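Local coordinates for protein glucosamine-6-phosphate deaminase (Thermotoga maritima, PDB 1J5X) that belongs to the SIS-domain family of alpha/beta proteins, whose parallel sheets are flanked by helices, at residues T161-M172 and W305-Q316. Sequence-based numbering, arbitrary orientation.
Sequences TKSFSMILLSLM and WKSAFLRTVPAQ
F309 lies against the helix of 162-172 at L169, and this is the tightly packed apolar part of the contact. L169 CD1 stands over one ring face, 3.8 Å from the F309 centroid and only 4° off the ring normal, a CH-pi contact. L169 CB also touches F309 CG; the two side chains lie side by side and point the same way. F309 places CG between its own backbone N and carbonyl carbon (chi1 76°), which turns one ring face toward L169. L310 CG covers the opposite face near the rim. L168 CG packs on F309 CB at 4.1 Å. M172, a selenomethionine, sets its selenium on A308 CB, and its bend at chi3 (78°) brings CE to 3.2 Å from W305 O.

Around S165 the fit is also close, but polar and watered. S165 OG lies 3.0 Å from F309 O. A water bridges the segments. It donates to S165 OG at 2.9 Å and accepts from T312 N. It also hydrogen-bonds T312 OG1 at 2.8 Å. S165 OG has a second partner in Q23, which also bonds Q316 OE1, so helix 15-25 ties both sides together. F164 CE1 meets T312 CG2 at 3.6 Å. Q316 OE1 lies 3.4 Å from T161 CB. The loose side is at W305 and K306, which are partly exposed and whose side chains lead away from the helix.

The contact joins helix 162-179 to the 3-10 turn, the loop and the first turn of helix 313-326. It lies between the two parallel sheets, a helix-lined interface consistent with the paired alpha-beta-alpha SIS architecture.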
loop_
_atom_site.group_PDB
_atom_site.type_symbol
_atom_site.label_atom_id
_atom_site.label_comp_id
_atom_site.label_asym_id
_atom_site.label_seq_id
_atom_site.Cartn_x
_atom_site.Cartn_y
_atom_site.Cartn_z
ATOM N N THR A 161 -6.707 -5.645 1.749
ATOM C CA THR A 161 -7.316 -4.638 0.922
ATOM C C THR A 161 -7.444 -3.382 1.778
ATOM O O THR A 161 -6.504 -2.554 1.837
ATOM C CB THR A 161 -8.754 -5.108 0.344
ATOM O OG1 THR A 161 -9.612 -5.553 1.413
ATOM C CG2 THR A 161 -8.555 -6.243 -0.655
ATOM N N LYS A 162 -8.563 -3.261 2.461
ATOM C CA LYS A 162 -8.848 -2.085 3.296
ATOM C C LYS A 162 -7.870 -1.876 4.442
ATOM O O LYS A 162 -7.645 -0.748 4.851
ATOM C CB LYS A 162 -10.263 -2.194 3.888
ATOM C CG LYS A 162 -10.440 -3.286 4.926
ATOM C CD LYS A 162 -11.943 -3.361 5.312
ATOM C CE LYS A 162 -12.205 -3.972 6.678
ATOM N NZ LYS A 162 -13.675 -4.061 7.046
ATOM N N SER A 163 -7.260 -2.946 4.952
ATOM C CA SER A 163 -6.339 -2.775 6.067
ATOM C C SER A 163 -5.099 -1.969 5.629
ATOM O O SER A 163 -4.547 -1.216 6.436
ATOM C CB SER A 163 -5.867 -4.139 6.649
ATOM O OG SER A 163 -5.178 -4.901 5.703
ATOM N N PHE A 164 -4.695 -2.126 4.385
ATOM C CA PHE A 164 -3.509 -1.380 3.924
ATOM C C PHE A 164 -3.876 0.143 3.966
ATOM O O PHE A 164 -3.189 0.979 4.585
ATOM C CB PHE A 164 -3.187 -1.808 2.490
ATOM C CG PHE A 164 -2.058 -1.026 1.850
ATOM C CD1 PHE A 164 -2.298 0.227 1.259
ATOM C CD2 PHE A 164 -0.765 -1.545 1.843
ATOM C CE1 PHE A 164 -1.291 0.934 0.677
ATOM C CE2 PHE A 164 0.292 -0.821 1.253
ATOM C CZ PHE A 164 0.026 0.404 0.671
ATOM N N SER A 165 -4.997 0.459 3.339
ATOM C CA SER A 165 -5.432 1.861 3.258
ATOM C C SER A 165 -5.704 2.441 4.609
ATOM O O SER A 165 -5.306 3.577 4.921
ATOM C CB SER A 165 -6.705 1.966 2.417
ATOM O OG SER A 165 -6.466 1.492 1.091
HETATM N N MSE A 166 -6.449 1.716 5.448
HETATM C CA MSE A 166 -6.724 2.262 6.750
HETATM C C MSE A 166 -5.534 2.405 7.685
HETATM O O MSE A 166 -5.444 3.371 8.447
HETATM C CB MSE A 166 -7.916 1.455 7.422
HETATM C CG MSE A 166 -9.117 1.550 6.543
HETATM SE SE MSE A 166 -10.508 0.273 7.351
HETATM C CE MSE A 166 -12.008 0.897 6.310
ATOM N N ILE A 167 -4.578 1.474 7.646
ATOM C CA ILE A 167 -3.441 1.621 8.537
ATOM C C ILE A 167 -2.580 2.783 7.934
ATOM O O ILE A 167 -2.071 3.623 8.677
ATOM C CB ILE A 167 -2.597 0.313 8.605
ATOM C CG1 ILE A 167 -3.412 -0.760 9.422
ATOM C CG2 ILE A 167 -1.239 0.574 9.341
ATOM C CD1 ILE A 167 -2.852 -2.152 9.255
ATOM N N LEU A 168 -2.478 2.818 6.623
ATOM C CA LEU A 168 -1.661 3.893 5.971
ATOM C C LEU A 168 -2.252 5.281 6.336
ATOM O O LEU A 168 -1.516 6.184 6.784
ATOM C CB LEU A 168 -1.614 3.652 4.465
ATOM C CG LEU A 168 -0.777 4.686 3.682
ATOM C CD1 LEU A 168 0.636 4.786 4.296
ATOM C CD2 LEU A 168 -0.737 4.335 2.208
ATOM N N LEU A 169 -3.550 5.405 6.179
ATOM C CA LEU A 169 -4.218 6.655 6.537
ATOM C C LEU A 169 -3.905 7.011 7.969
ATOM O O LEU A 169 -3.556 8.169 8.308
ATOM C CB LEU A 169 -5.707 6.490 6.386
ATOM C CG LEU A 169 -6.574 7.528 7.102
ATOM C CD1 LEU A 169 -6.298 8.909 6.446
ATOM C CD2 LEU A 169 -8.037 7.181 6.881
ATOM N N SER A 170 -4.035 6.037 8.867
ATOM C CA SER A 170 -3.774 6.338 10.269
ATOM C C SER A 170 -2.353 6.816 10.580
ATOM O O SER A 170 -2.166 7.766 11.372
ATOM C CB SER A 170 -4.057 5.085 11.174
ATOM O OG SER A 170 -5.359 4.578 10.915
ATOM N N LEU A 171 -1.351 6.171 9.990
ATOM C CA LEU A 171 0.020 6.523 10.283
ATOM C C LEU A 171 0.370 7.833 9.560
ATOM O O LEU A 171 1.145 8.555 10.109
ATOM C CB LEU A 171 1.001 5.399 9.878
ATOM C CG LEU A 171 0.735 4.057 10.585
ATOM C CD1 LEU A 171 1.772 3.003 10.134
ATOM C CD2 LEU A 171 0.757 4.273 12.056
HETATM N N MSE A 172 -0.181 8.098 8.370
HETATM C CA MSE A 172 0.143 9.400 7.709
HETATM C C MSE A 172 -0.417 10.504 8.611
HETATM O O MSE A 172 0.241 11.511 8.921
HETATM C CB MSE A 172 -0.506 9.453 6.352
HETATM C CG MSE A 172 0.159 8.502 5.398
HETATM SE SE MSE A 172 -0.675 8.572 3.630
HETATM C CE MSE A 172 0.140 10.226 2.956
ATOM N N TRP A 305 0.711 13.934 -1.932
ATOM C CA TRP A 305 1.130 12.667 -1.276
ATOM C C TRP A 305 0.107 12.087 -0.315
ATOM O O TRP A 305 0.075 10.867 -0.140
ATOM C CB TRP A 305 2.446 12.848 -0.512
ATOM C CG TRP A 305 3.560 13.361 -1.437
ATOM C CD1 TRP A 305 4.241 14.555 -1.324
ATOM C CD2 TRP A 305 4.128 12.674 -2.558
ATOM N NE1 TRP A 305 5.214 14.648 -2.307
ATOM C CE2 TRP A 305 5.168 13.507 -3.080
ATOM C CE3 TRP A 305 3.868 11.444 -3.188
ATOM C CZ2 TRP A 305 5.951 13.132 -4.197
ATOM C CZ3 TRP A 305 4.647 11.085 -4.305
ATOM C CH2 TRP A 305 5.689 11.937 -4.791
ATOM N N LYS A 306 -0.694 12.952 0.312
ATOM C CA LYS A 306 -1.709 12.480 1.260
ATOM C C LYS A 306 -2.716 11.510 0.614
ATOM O O LYS A 306 -3.355 10.736 1.320
ATOM C CB LYS A 306 -2.500 13.675 1.857
ATOM C CG LYS A 306 -1.739 14.456 2.968
ATOM C CD LYS A 306 -2.714 15.514 3.598
ATOM C CE LYS A 306 -1.920 16.574 4.426
ATOM N NZ LYS A 306 -0.840 17.243 3.670
ATOM N N SER A 307 -2.900 11.569 -0.703
ATOM C CA SER A 307 -3.874 10.670 -1.337
ATOM C C SER A 307 -3.354 9.195 -1.371
ATOM O O SER A 307 -4.064 8.319 -1.859
ATOM C CB SER A 307 -4.144 11.112 -2.803
ATOM O OG SER A 307 -2.924 11.075 -3.538
ATOM N N ALA A 308 -2.135 8.959 -0.913
ATOM C CA ALA A 308 -1.561 7.610 -0.962
ATOM C C ALA A 308 -2.472 6.560 -0.353
ATOM O O ALA A 308 -2.543 5.453 -0.912
ATOM C CB ALA A 308 -0.171 7.562 -0.284
ATOM N N PHE A 309 -3.197 6.907 0.722
ATOM C CA PHE A 309 -4.045 5.913 1.372
ATOM C C PHE A 309 -5.274 5.455 0.547
ATOM O O PHE A 309 -5.948 4.457 0.888
ATOM C CB PHE A 309 -4.439 6.382 2.756
ATOM C CG PHE A 309 -5.511 7.444 2.756
ATOM C CD1 PHE A 309 -5.155 8.798 2.655
ATOM C CD2 PHE A 309 -6.881 7.093 2.820
ATOM C CE1 PHE A 309 -6.161 9.775 2.617
ATOM C CE2 PHE A 309 -7.877 8.046 2.785
ATOM C CZ PHE A 309 -7.530 9.410 2.681
ATOM N N LEU A 310 -5.596 6.173 -0.524
ATOM C CA LEU A 310 -6.678 5.757 -1.395
ATOM C C LEU A 310 -6.140 5.144 -2.699
ATOM O O LEU A 310 -6.886 4.512 -3.445
ATOM C CB LEU A 310 -7.491 6.957 -1.833
ATOM C CG LEU A 310 -8.308 7.756 -0.814
ATOM C CD1 LEU A 310 -8.910 9.010 -1.516
ATOM C CD2 LEU A 310 -9.461 6.851 -0.303
ATOM N N ARG A 311 -4.865 5.378 -3.024
ATOM C CA ARG A 311 -4.428 5.004 -4.355
ATOM C C ARG A 311 -4.206 3.557 -4.750
ATOM O O ARG A 311 -3.858 3.309 -5.904
ATOM C CB ARG A 311 -3.233 5.859 -4.809
ATOM C CG ARG A 311 -3.670 7.356 -5.187
ATOM C CD ARG A 311 -2.427 8.248 -5.253
ATOM N NE ARG A 311 -2.699 9.592 -5.821
ATOM C CZ ARG A 311 -2.522 9.898 -7.103
ATOM N NH1 ARG A 311 -2.079 8.967 -7.969
ATOM N NH2 ARG A 311 -2.764 11.170 -7.525
ATOM N N THR A 312 -4.348 2.644 -3.810
ATOM C CA THR A 312 -4.279 1.212 -4.217
ATOM C C THR A 312 -5.703 0.712 -4.569
ATOM O O THR A 312 -5.879 -0.379 -5.098
ATOM C CB THR A 312 -3.658 0.263 -3.143
ATOM O OG1 THR A 312 -4.449 0.208 -1.965
ATOM C CG2 THR A 312 -2.231 0.739 -2.793
ATOM N N VAL A 313 -6.712 1.512 -4.314
ATOM C CA VAL A 313 -8.088 1.082 -4.621
ATOM C C VAL A 313 -8.273 0.722 -6.112
ATOM O O VAL A 313 -8.852 -0.326 -6.438
ATOM C CB VAL A 313 -9.097 2.180 -4.195
ATOM C CG1 VAL A 313 -10.512 1.863 -4.721
ATOM C CG2 VAL A 313 -9.147 2.267 -2.698
ATOM N N PRO A 314 -7.819 1.562 -7.029
ATOM C CA PRO A 314 -7.989 1.199 -8.434
ATOM C C PRO A 314 -7.380 -0.198 -8.745
ATOM O O PRO A 314 -7.973 -1.003 -9.434
ATOM C CB PRO A 314 -7.249 2.296 -9.160
ATOM C CG PRO A 314 -7.507 3.520 -8.271
ATOM C CD PRO A 314 -7.255 2.942 -6.891
ATOM N N ALA A 315 -6.163 -0.457 -8.239
ATOM C CA ALA A 315 -5.536 -1.763 -8.510
ATOM C C ALA A 315 -6.257 -2.925 -7.816
ATOM O O ALA A 315 -6.298 -4.030 -8.369
ATOM C CB ALA A 315 -4.001 -1.719 -8.087
ATOM N N GLN A 316 -6.845 -2.703 -6.642
ATOM C CA GLN A 316 -7.615 -3.776 -5.974
ATOM C C GLN A 316 -8.849 -4.100 -6.852
ATOM O O GLN A 316 -9.256 -5.233 -6.947
ATOM C CB GLN A 316 -8.158 -3.314 -4.649
ATOM C CG GLN A 316 -7.121 -3.020 -3.558
ATOM C CD GLN A 316 -7.769 -2.342 -2.358
ATOM O OE1 GLN A 316 -8.860 -2.671 -2.000
ATOM N NE2 GLN A 316 -7.079 -1.394 -1.726
HETATM O O HOH W 1 -4.809 2.761 -0.951
#